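Local coordinates for ruler protein (Pseudomonas aeruginosa, PDB 5CUK) that probably senses and sets the length of the type III secretion needle as a molecular ruler, this chain being its C-terminal substrate-specificity switch domain, at residues Arg7-Leu18 and Leu73-Leu84; Pro43-Gln51 and Glu62-Leu73. All blocks are in the same frame, centred on the assembly; numbering follows the deposited sequence.

Contact 1: residues Arg7-Leu18 and Leu73-Leu84; sequences RPLPLADLARLL and LQQARGELLERL
Helix 11-18 runs beside helix 77-84 at 38° between their directions, with the short axes 11.3 Å apart at their closest, while the extended lead-in Arg7-Leu9 passes over the break between helices 67-75 and 77-87. At that break the methyl of Ala76, the N-cap of the second helix, meets Leu9 CG at 3.8 Å. Both Leu9 methyls also rest on CD2 of Leu73. Glu79 reaches across to the lead-in with an extended chain, its CG anti to the backbone N (chi1 169°), and this brings its carboxylate to Leu9. OE2 takes a weak hydrogen bond from Leu9 N (3.4 Å), whereas OE1 receives one from a water, 2.7 Å away, that also donates to Leu9 O. The carboxylate thus engages both polar backbone atoms of Leu9, N weakly and directly and O through water. Deeper in, Leu14 and Leu80 run antiparallel alongside one another, CD1 to CD1 at 3.8 Å, and the Leu17 side chain lies roughly perpendicular to that of Leu80, with CD2 meeting CD2. Farther along, Leu18 splits its methyls: CD2 packs on Leu84 CD2 at 3.6 Å, and CD1 lies over one face of the Arg83 guanidinium. Leu73 turns on toward Phe97 and Ile63 of the sheet. Leucine-lined helices laid side by side against a sheet make this a two-layer alpha/beta packing, here in a FliK-family C-terminal domain.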
loop_
_atom_site.group_PDB
_atom_site.type_symbol
_atom_site.label_atom_id
_atom_site.label_comp_id
_atom_site.label_asym_id
_atom_site.label_seq_id
_atom_site.Cartn_x
_atom_site.Cartn_y
_atom_site.Cartn_z
ATOM N N ARG A 7 15.177 -1.473 9.369
ATOM C CA ARG A 7 14.074 -2.343 9.735
ATOM C C ARG A 7 12.921 -2.731 8.825
ATOM O O ARG A 7 12.080 -1.889 8.475
ATOM C CB ARG A 7 13.472 -1.865 11.058
ATOM C CG ARG A 7 12.702 -3.123 11.453
ATOM C CD ARG A 7 13.586 -4.155 12.010
ATOM N NE ARG A 7 14.358 -3.863 13.182
ATOM C CZ ARG A 7 15.642 -4.152 13.289
ATOM N NH1 ARG A 7 16.301 -4.581 12.207
ATOM N NH2 ARG A 7 16.279 -3.923 14.447
ATOM N N PRO A 8 12.858 -4.059 8.515
ATOM C CA PRO A 8 11.768 -4.818 7.887
ATOM C C PRO A 8 10.521 -4.791 8.757
ATOM O O PRO A 8 10.633 -4.706 9.986
ATOM C CB PRO A 8 12.342 -6.241 7.792
ATOM C CG PRO A 8 13.323 -6.321 8.914
ATOM C CD PRO A 8 13.989 -4.959 8.828
ATOM N N LEU A 9 9.357 -4.850 8.120
ATOM C CA LEU A 9 8.090 -5.011 8.816
ATOM C C LEU A 9 7.969 -6.430 9.301
ATOM O O LEU A 9 8.490 -7.333 8.647
ATOM C CB LEU A 9 6.911 -4.726 7.892
ATOM C CG LEU A 9 6.680 -3.329 7.346
ATOM C CD1 LEU A 9 5.477 -3.379 6.405
ATOM C CD2 LEU A 9 6.458 -2.332 8.473
ATOM N N PRO A 10 7.224 -6.636 10.396
ATOM C CA PRO A 10 6.827 -7.989 10.791
ATOM C C PRO A 10 6.162 -8.680 9.612
ATOM O O PRO A 10 5.326 -8.034 8.987
ATOM C CB PRO A 10 5.823 -7.757 11.915
ATOM C CG PRO A 10 6.109 -6.375 12.405
ATOM C CD PRO A 10 6.543 -5.607 11.197
ATOM N N LEU A 11 6.503 -9.941 9.338
ATOM C CA LEU A 11 6.022 -10.641 8.140
ATOM C C LEU A 11 4.517 -10.630 8.014
ATOM O O LEU A 11 3.993 -10.433 6.920
ATOM C CB LEU A 11 6.508 -12.095 8.123
ATOM C CG LEU A 11 6.582 -12.773 6.754
ATOM C CD1 LEU A 11 7.425 -11.946 5.834
ATOM C CD2 LEU A 11 7.174 -14.191 6.891
ATOM N N ALA A 12 3.823 -10.842 9.130
ATOM C CA ALA A 12 2.368 -10.970 9.095
ATOM C C ALA A 12 1.727 -9.663 8.666
ATOM O O ALA A 12 0.630 -9.659 8.107
ATOM C CB ALA A 12 1.842 -11.406 10.447
ATOM N N ASP A 13 2.430 -8.560 8.908
ATOM C CA ASP A 13 1.964 -7.239 8.502
ATOM C C ASP A 13 2.242 -6.976 7.017
ATOM O O ASP A 13 1.346 -6.532 6.290
ATOM C CB ASP A 13 2.604 -6.155 9.381
ATOM C CG ASP A 13 2.137 -6.247 10.851
ATOM O OD1 ASP A 13 1.407 -5.354 11.326
ATOM O OD2 ASP A 13 2.437 -7.259 11.511
ATOM N N LEU A 14 3.473 -7.250 6.582
ATOM C CA LEU A 14 3.807 -7.231 5.163
ATOM C C LEU A 14 2.814 -8.058 4.385
ATOM O O LEU A 14 2.203 -7.580 3.431
ATOM C CB LEU A 14 5.214 -7.762 4.924
ATOM C CG LEU A 14 5.645 -7.854 3.474
ATOM C CD1 LEU A 14 5.528 -6.493 2.855
ATOM C CD2 LEU A 14 7.077 -8.346 3.381
ATOM N N ALA A 15 2.626 -9.301 4.815
ATOM C CA ALA A 15 1.692 -10.191 4.136
ATOM C C ALA A 15 0.291 -9.565 3.977
ATOM O O ALA A 15 -0.251 -9.541 2.873
ATOM C CB ALA A 15 1.609 -11.525 4.879
ATOM N N ARG A 16 -0.288 -9.041 5.048
ATOM C CA ARG A 16 -1.669 -8.582 4.997
ATOM C C ARG A 16 -1.738 -7.329 4.133
ATOM O O ARG A 16 -2.640 -7.168 3.316
ATOM C CB ARG A 16 -2.221 -8.331 6.400
ATOM C CG ARG A 16 -3.640 -7.728 6.428
ATOM C CD ARG A 16 -4.787 -8.750 6.233
ATOM N NE ARG A 16 -6.028 -8.086 5.785
ATOM C CZ ARG A 16 -6.470 -8.082 4.524
ATOM N NH1 ARG A 16 -5.800 -8.728 3.582
ATOM N NH2 ARG A 16 -7.586 -7.437 4.189
ATOM N N LEU A 17 -0.732 -6.483 4.281
ATOM C CA LEU A 17 -0.619 -5.279 3.506
ATOM C C LEU A 17 -0.561 -5.567 2.000
ATOM O O LEU A 17 -1.292 -4.945 1.208
ATOM C CB LEU A 17 0.608 -4.501 3.953
ATOM C CG LEU A 17 0.714 -3.070 3.480
ATOM C CD1 LEU A 17 -0.647 -2.404 3.451
ATOM C CD2 LEU A 17 1.625 -2.339 4.392
ATOM N N LEU A 18 0.291 -6.515 1.610
ATOM C CA LEU A 18 0.463 -6.863 0.207
ATOM C C LEU A 18 -0.839 -7.393 -0.355
ATOM O O LEU A 18 -1.275 -6.967 -1.411
ATOM C CB LEU A 18 1.591 -7.887 0.020
ATOM C CG LEU A 18 3.038 -7.399 0.244
ATOM C CD1 LEU A 18 4.044 -8.468 -0.146
ATOM C CD2 LEU A 18 3.343 -6.133 -0.586
ATOM N N LEU A 73 6.703 1.976 8.786
ATOM C CA LEU A 73 6.575 1.864 7.329
ATOM C C LEU A 73 7.742 2.561 6.623
ATOM O O LEU A 73 8.340 2.004 5.708
ATOM C CB LEU A 73 5.228 2.440 6.856
ATOM C CG LEU A 73 4.002 1.710 7.429
ATOM C CD1 LEU A 73 2.711 2.466 7.082
ATOM C CD2 LEU A 73 3.955 0.289 6.910
ATOM N N GLN A 74 8.083 3.767 7.084
ATOM C CA GLN A 74 9.167 4.540 6.482
ATOM C C GLN A 74 10.500 3.855 6.668
ATOM O O GLN A 74 11.330 3.869 5.762
ATOM C CB GLN A 74 9.225 5.951 7.061
ATOM C CG GLN A 74 7.850 6.493 7.409
ATOM C CD GLN A 74 7.680 7.964 7.094
ATOM O OE1 GLN A 74 7.638 8.346 5.925
ATOM N NE2 GLN A 74 7.562 8.797 8.134
ATOM N N GLN A 75 10.703 3.236 7.837
ATOM C CA GLN A 75 11.934 2.478 8.060
ATOM C C GLN A 75 11.999 1.299 7.105
ATOM O O GLN A 75 13.082 0.844 6.742
ATOM C CB GLN A 75 12.046 1.986 9.510
ATOM C CG GLN A 75 12.163 3.105 10.490
ATOM C CD GLN A 75 12.313 2.602 11.909
ATOM O OE1 GLN A 75 12.648 1.432 12.150
ATOM N NE2 GLN A 75 12.024 3.477 12.867
ATOM N N ALA A 76 10.830 0.809 6.706
ATOM C CA ALA A 76 10.746 -0.323 5.790
ATOM C C ALA A 76 10.339 0.089 4.357
ATOM O O ALA A 76 9.981 -0.764 3.552
ATOM C CB ALA A 76 9.775 -1.334 6.326
ATOM N N ARG A 77 10.404 1.378 4.046
ATOM C CA ARG A 77 9.989 1.885 2.721
ATOM C C ARG A 77 10.639 1.162 1.522
ATOM O O ARG A 77 9.949 0.777 0.571
ATOM C CB ARG A 77 10.279 3.378 2.634
ATOM C CG ARG A 77 10.432 3.894 1.208
ATOM C CD ARG A 77 10.718 5.381 1.194
ATOM N NE ARG A 77 9.509 6.157 1.443
ATOM C CZ ARG A 77 8.604 6.434 0.503
ATOM N NH1 ARG A 77 8.765 6.004 -0.754
ATOM N NH2 ARG A 77 7.532 7.146 0.819
ATOM N N GLY A 78 11.959 0.978 1.560
ATOM C CA GLY A 78 12.652 0.246 0.508
ATOM C C GLY A 78 12.132 -1.165 0.236
ATOM O O GLY A 78 11.912 -1.557 -0.929
ATOM N N GLU A 79 11.944 -1.948 1.297
ATOM C CA GLU A 79 11.371 -3.297 1.151
ATOM C C GLU A 79 9.930 -3.232 0.636
ATOM O O GLU A 79 9.466 -4.090 -0.120
ATOM C CB GLU A 79 11.400 -4.067 2.488
ATOM C CG GLU A 79 10.584 -5.383 2.474
ATOM C CD GLU A 79 10.255 -5.958 3.879
ATOM O OE1 GLU A 79 10.115 -7.193 3.985
ATOM O OE2 GLU A 79 10.121 -5.198 4.874
ATOM N N LEU A 80 9.201 -2.231 1.093
ATOM C CA LEU A 80 7.797 -2.190 0.760
ATOM C C LEU A 80 7.614 -1.837 -0.745
ATOM O O LEU A 80 6.954 -2.580 -1.469
ATOM C CB LEU A 80 7.068 -1.207 1.675
ATOM C CG LEU A 80 5.565 -1.410 1.526
ATOM C CD1 LEU A 80 5.222 -2.878 1.751
ATOM C CD2 LEU A 80 4.802 -0.499 2.477
ATOM N N LEU A 81 8.223 -0.737 -1.198
ATOM C CA LEU A 81 8.253 -0.368 -2.614
ATOM C C LEU A 81 8.542 -1.566 -3.506
ATOM O O LEU A 81 7.864 -1.839 -4.505
ATOM C CB LEU A 81 9.318 0.704 -2.842
ATOM C CG LEU A 81 9.508 1.138 -4.304
ATOM C CD1 LEU A 81 8.197 1.544 -4.905
ATOM C CD2 LEU A 81 10.501 2.287 -4.448
ATOM N N GLU A 82 9.553 -2.311 -3.105
ATOM C CA GLU A 82 10.129 -3.332 -3.939
ATOM C C GLU A 82 9.211 -4.520 -4.104
ATOM O O GLU A 82 9.139 -5.099 -5.180
ATOM C CB GLU A 82 11.459 -3.755 -3.346
ATOM C CG GLU A 82 11.933 -5.121 -3.758
ATOM C CD GLU A 82 13.269 -5.444 -3.110
ATOM O OE1 GLU A 82 13.588 -4.826 -2.062
ATOM O OE2 GLU A 82 13.987 -6.312 -3.658
ATOM N N ARG A 83 8.500 -4.871 -3.042
ATOM C CA ARG A 83 7.512 -5.938 -3.106
ATOM C C ARG A 83 6.224 -5.494 -3.783
ATOM O O ARG A 83 5.524 -6.291 -4.381
ATOM C CB ARG A 83 7.171 -6.428 -1.697
ATOM C CG ARG A 83 8.397 -6.865 -0.894
ATOM C CD ARG A 83 8.977 -8.118 -1.544
ATOM N NE ARG A 83 7.981 -9.193 -1.643
ATOM C CZ ARG A 83 7.930 -10.214 -0.789
ATOM N NH1 ARG A 83 8.832 -10.275 0.187
ATOM N NH2 ARG A 83 7.007 -11.175 -0.919
ATOM N N LEU A 84 5.862 -4.241 -3.610
ATOM C CA LEU A 84 4.669 -3.755 -4.267
ATOM C C LEU A 84 4.965 -3.712 -5.782
ATOM O O LEU A 84 4.151 -4.162 -6.560
ATOM C CB LEU A 84 4.262 -2.398 -3.719
ATOM C CG LEU A 84 3.790 -2.463 -2.265
ATOM C CD1 LEU A 84 3.756 -1.083 -1.668
ATOM C CD2 LEU A 84 2.430 -3.109 -2.228
HETATM O O HOH W 1 9.055 -8.571 6.057
#

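Contact 2: residues Pro43-Gln51 and Glu62-Leu73; sequences PQLGAVEVQ and EISASPGSLALL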
loop_
_atom_site.group_PDB
_atom_site.type_symbol
_atom_site.label_atom_id
_atom_site.label_comp_id
_atom_site.label_asym_id
_atom_site.label_seq_id
_atom_site.Cartn_x
_atom_site.Cartn_y
_atom_site.Cartn_z
ATOM N N PRO A 43 -1.954 -6.766 11.984
ATOM C CA PRO A 43 -1.955 -7.409 13.299
ATOM C C PRO A 43 -1.277 -6.556 14.349
ATOM O O PRO A 43 -1.855 -6.340 15.418
ATOM C CB PRO A 43 -1.170 -8.693 13.063
ATOM C CG PRO A 43 -1.334 -8.984 11.649
ATOM C CD PRO A 43 -1.411 -7.658 10.950
ATOM N N GLN A 44 -0.084 -6.048 14.063
ATOM C CA GLN A 44 0.547 -5.244 15.093
ATOM C C GLN A 44 0.526 -3.770 14.726
ATOM O O GLN A 44 0.453 -2.939 15.616
ATOM C CB GLN A 44 1.976 -5.734 15.391
ATOM C CG GLN A 44 2.036 -7.089 16.142
ATOM C CD GLN A 44 1.349 -7.071 17.507
ATOM O OE1 GLN A 44 1.327 -6.050 18.198
ATOM N NE2 GLN A 44 0.788 -8.210 17.898
ATOM N N LEU A 45 0.517 -3.433 13.442
ATOM C CA LEU A 45 0.547 -2.016 13.087
ATOM C C LEU A 45 -0.784 -1.266 13.227
ATOM O O LEU A 45 -0.817 -0.036 13.118
ATOM C CB LEU A 45 1.065 -1.841 11.661
ATOM C CG LEU A 45 2.566 -1.553 11.559
ATOM C CD1 LEU A 45 3.396 -2.805 11.825
ATOM C CD2 LEU A 45 2.864 -0.980 10.191
ATOM N N GLY A 46 -1.872 -1.985 13.478
ATOM C CA GLY A 46 -3.151 -1.331 13.725
ATOM C C GLY A 46 -3.967 -1.044 12.477
ATOM O O GLY A 46 -3.783 -1.681 11.434
ATOM N N ALA A 47 -4.887 -0.091 12.577
ATOM C CA ALA A 47 -5.705 0.278 11.424
ATOM C C ALA A 47 -4.963 1.208 10.477
ATOM O O ALA A 47 -4.429 2.247 10.859
ATOM C CB ALA A 47 -7.004 0.914 11.858
ATOM N N VAL A 48 -4.984 0.811 9.219
ATOM C CA VAL A 48 -4.242 1.425 8.156
ATOM C C VAL A 48 -5.235 1.666 6.963
ATOM O O VAL A 48 -6.122 0.849 6.713
ATOM C CB VAL A 48 -3.074 0.487 7.813
ATOM C CG1 VAL A 48 -2.968 0.194 6.366
ATOM C CG2 VAL A 48 -1.794 0.994 8.377
ATOM N N GLU A 49 -5.125 2.797 6.271
ATOM C CA GLU A 49 -5.903 3.023 5.061
ATOM C C GLU A 49 -5.038 2.802 3.840
ATOM O O GLU A 49 -3.946 3.359 3.759
ATOM C CB GLU A 49 -6.479 4.442 5.039
ATOM C CG GLU A 49 -7.516 4.656 3.943
ATOM C CD GLU A 49 -8.861 3.955 4.245
ATOM O OE1 GLU A 49 -9.101 3.553 5.418
ATOM O OE2 GLU A 49 -9.657 3.804 3.299
ATOM N N VAL A 50 -5.513 1.997 2.889
ATOM C CA VAL A 50 -4.815 1.822 1.626
ATOM C C VAL A 50 -5.549 2.563 0.516
ATOM O O VAL A 50 -6.712 2.367 0.332
ATOM C CB VAL A 50 -4.707 0.348 1.245
ATOM C CG1 VAL A 50 -3.980 0.202 -0.077
ATOM C CG2 VAL A 50 -3.977 -0.406 2.323
ATOM N N GLN A 51 -4.865 3.432 -0.211
ATOM C CA GLN A 51 -5.458 4.100 -1.369
ATOM C C GLN A 51 -4.584 3.849 -2.582
ATOM O O GLN A 51 -3.357 3.941 -2.481
ATOM C CB GLN A 51 -5.612 5.617 -1.120
ATOM C CG GLN A 51 -6.104 6.424 -2.344
ATOM C CD GLN A 51 -7.623 6.390 -2.475
ATOM O OE1 GLN A 51 -8.342 6.801 -1.568
ATOM N NE2 GLN A 51 -8.112 5.867 -3.588
ATOM N N GLU A 62 -0.784 4.878 -1.661
ATOM C CA GLU A 62 -0.587 5.632 -0.434
ATOM C C GLU A 62 -1.140 4.874 0.778
ATOM O O GLU A 62 -2.268 4.380 0.760
ATOM C CB GLU A 62 -1.241 6.995 -0.555
ATOM C CG GLU A 62 -1.068 7.884 0.650
ATOM C CD GLU A 62 -1.963 9.091 0.537
ATOM O OE1 GLU A 62 -1.476 10.157 0.101
ATOM O OE2 GLU A 62 -3.172 8.967 0.859
ATOM N N ILE A 63 -0.298 4.736 1.804
ATOM C CA ILE A 63 -0.682 4.098 3.044
ATOM C C ILE A 63 -0.780 5.161 4.130
ATOM O O ILE A 63 0.137 5.958 4.317
ATOM C CB ILE A 63 0.326 3.024 3.513
ATOM C CG1 ILE A 63 0.817 2.159 2.346
ATOM C CG2 ILE A 63 -0.280 2.212 4.615
ATOM C CD1 ILE A 63 -0.302 1.460 1.580
ATOM N N SER A 64 -1.902 5.157 4.831
ATOM C CA SER A 64 -2.162 6.104 5.889
ATOM C C SER A 64 -2.243 5.302 7.170
ATOM O O SER A 64 -2.896 4.245 7.217
ATOM C CB SER A 64 -3.453 6.881 5.634
ATOM O OG SER A 64 -3.392 7.505 4.367
ATOM N N ALA A 65 -1.555 5.795 8.201
ATOM C CA ALA A 65 -1.427 5.059 9.451
ATOM C C ALA A 65 -1.173 5.970 10.652
ATOM O O ALA A 65 -0.878 7.148 10.500
ATOM C CB ALA A 65 -0.299 4.045 9.335
ATOM N N SER A 66 -1.233 5.386 11.843
ATOM C CA SER A 66 -0.871 6.085 13.069
ATOM C C SER A 66 0.597 6.523 12.983
ATOM O O SER A 66 1.359 6.038 12.112
ATOM C CB SER A 66 -1.124 5.193 14.281
ATOM O OG SER A 66 -0.109 4.219 14.387
ATOM N N PRO A 67 0.998 7.465 13.866
ATOM C CA PRO A 67 2.343 8.053 13.756
ATOM C C PRO A 67 3.464 7.018 13.912
ATOM O O PRO A 67 4.441 7.022 13.145
ATOM C CB PRO A 67 2.369 9.068 14.905
ATOM C CG PRO A 67 0.901 9.400 15.165
ATOM C CD PRO A 67 0.202 8.099 14.947
ATOM N N GLY A 68 3.302 6.125 14.881
ATOM C CA GLY A 68 4.266 5.073 15.115
ATOM C C GLY A 68 4.268 3.975 14.069
ATOM O O GLY A 68 5.331 3.507 13.665
ATOM N N SER A 69 3.088 3.552 13.621
ATOM C CA SER A 69 3.020 2.629 12.493
ATOM C C SER A 69 3.699 3.273 11.282
ATOM O O SER A 69 4.436 2.616 10.537
ATOM C CB SER A 69 1.577 2.256 12.168
ATOM O OG SER A 69 0.973 1.584 13.257
ATOM N N LEU A 70 3.496 4.574 11.113
ATOM C CA LEU A 70 4.160 5.269 10.003
ATOM C C LEU A 70 5.662 5.083 10.072
ATOM O O LEU A 70 6.286 4.716 9.078
ATOM C CB LEU A 70 3.824 6.759 9.983
ATOM C CG LEU A 70 3.465 7.245 8.574
ATOM C CD1 LEU A 70 2.732 6.140 7.836
ATOM C CD2 LEU A 70 2.648 8.546 8.580
ATOM N N ALA A 71 6.235 5.305 11.261
ATOM C CA ALA A 71 7.671 5.239 11.408
ATOM C C ALA A 71 8.169 3.867 10.981
ATOM O O ALA A 71 9.211 3.749 10.351
ATOM C CB ALA A 71 8.085 5.533 12.844
ATOM N N LEU A 72 7.416 2.829 11.313
ATOM C CA LEU A 72 7.793 1.498 10.915
ATOM C C LEU A 72 7.706 1.350 9.400
ATOM O O LEU A 72 8.548 0.682 8.790
ATOM C CB LEU A 72 6.898 0.478 11.595
ATOM C CG LEU A 72 7.093 0.338 13.107
ATOM C CD1 LEU A 72 6.098 -0.657 13.650
ATOM C CD2 LEU A 72 8.501 -0.106 13.391
ATOM N N LEU A 73 6.703 1.976 8.786
ATOM C CA LEU A 73 6.575 1.864 7.329
ATOM C C LEU A 73 7.742 2.561 6.623
ATOM O O LEU A 73 8.340 2.004 5.708
ATOM C CB LEU A 73 5.228 2.440 6.856
ATOM C CG LEU A 73 4.002 1.710 7.429
ATOM C CD1 LEU A 73 2.711 2.466 7.082
ATOM C CD2 LEU A 73 3.955 0.289 6.910
HETATM O O HOH W 2 -2.098 2.954 12.279
#
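Four backbone hydrogen bonds join Glu49 with Ser64 and Gln51 with Glu62, the two hydrogen-bonded pairs of this antiparallel ladder. Glu49 N to Ser64 O measures 2.8 Å; Ser64 N to Glu49 O, Gln51 N to Glu62 O and Glu62 N to Gln51 O are each 2.9 Å. Beyond the ladder, Ser69 OG lies a very short 2.4 Å from Leu45 O, so the exact geometry there is doubtful. Ser66 OG, on the N-cap residue of helix 67-75, is hydrogen-bonded to Ser69 OG at 3.1 Å. Where the strands part, a water accepts a hydrogen bond from Ser66 N and donates one to Ala47 O (2.8 Å), bridging the diverging backbones. Between the bonded pairs Val50 faces Ile63; Val50 CG2 and Ile63 CD1 lie side by side on the face covered by helix 11-29. Val48 spreads its two methyls, CG1 to Ile63 CG2, whose place anti to the backbone N brings it there, and CG2 to Ala65 CB at 3.5 Å. On the other face the carboxylate of Glu49 and the amide of Gln51 both turn to Arg37 of the adjoining strand. At the helix, Leu45 CD1 meets Leu72 CD1 at 3.9 Å, and its CD2 meets Leu73 CD2 at 3.7 Å. The chemistry changes along the contact: regular backbone pairing binds the hairpin strands, and where it ends, leucine methyls, serine hydroxyls and a water tie the turn at Leu45, just before strand 46-54, to helix 67-75.

Both contacts use helix 67-75 and share Leu73, whose CD2 touches a methyl of Leu9 in contact 1 and one of Leu45 in contact 2. Contact 2 is nested within the chain loop that contact 1 closes, and their centres are about 11 Å apart. Each is partly buried: contact 1 joins helices largely through leucine methyls, with polar and charged groups, Glu79 and Arg83, toward its more exposed side, whereas contact 2 is built on backbone pairing inside the sheet, with apolar side chains on the face toward the helices. Asp13 of helix 11-29 provides a further tie, its OD1 probably accepting hydrogen bonds from the backbone N atoms of Gln44 and Leu45, which would fasten the helix layer to the turn between strands.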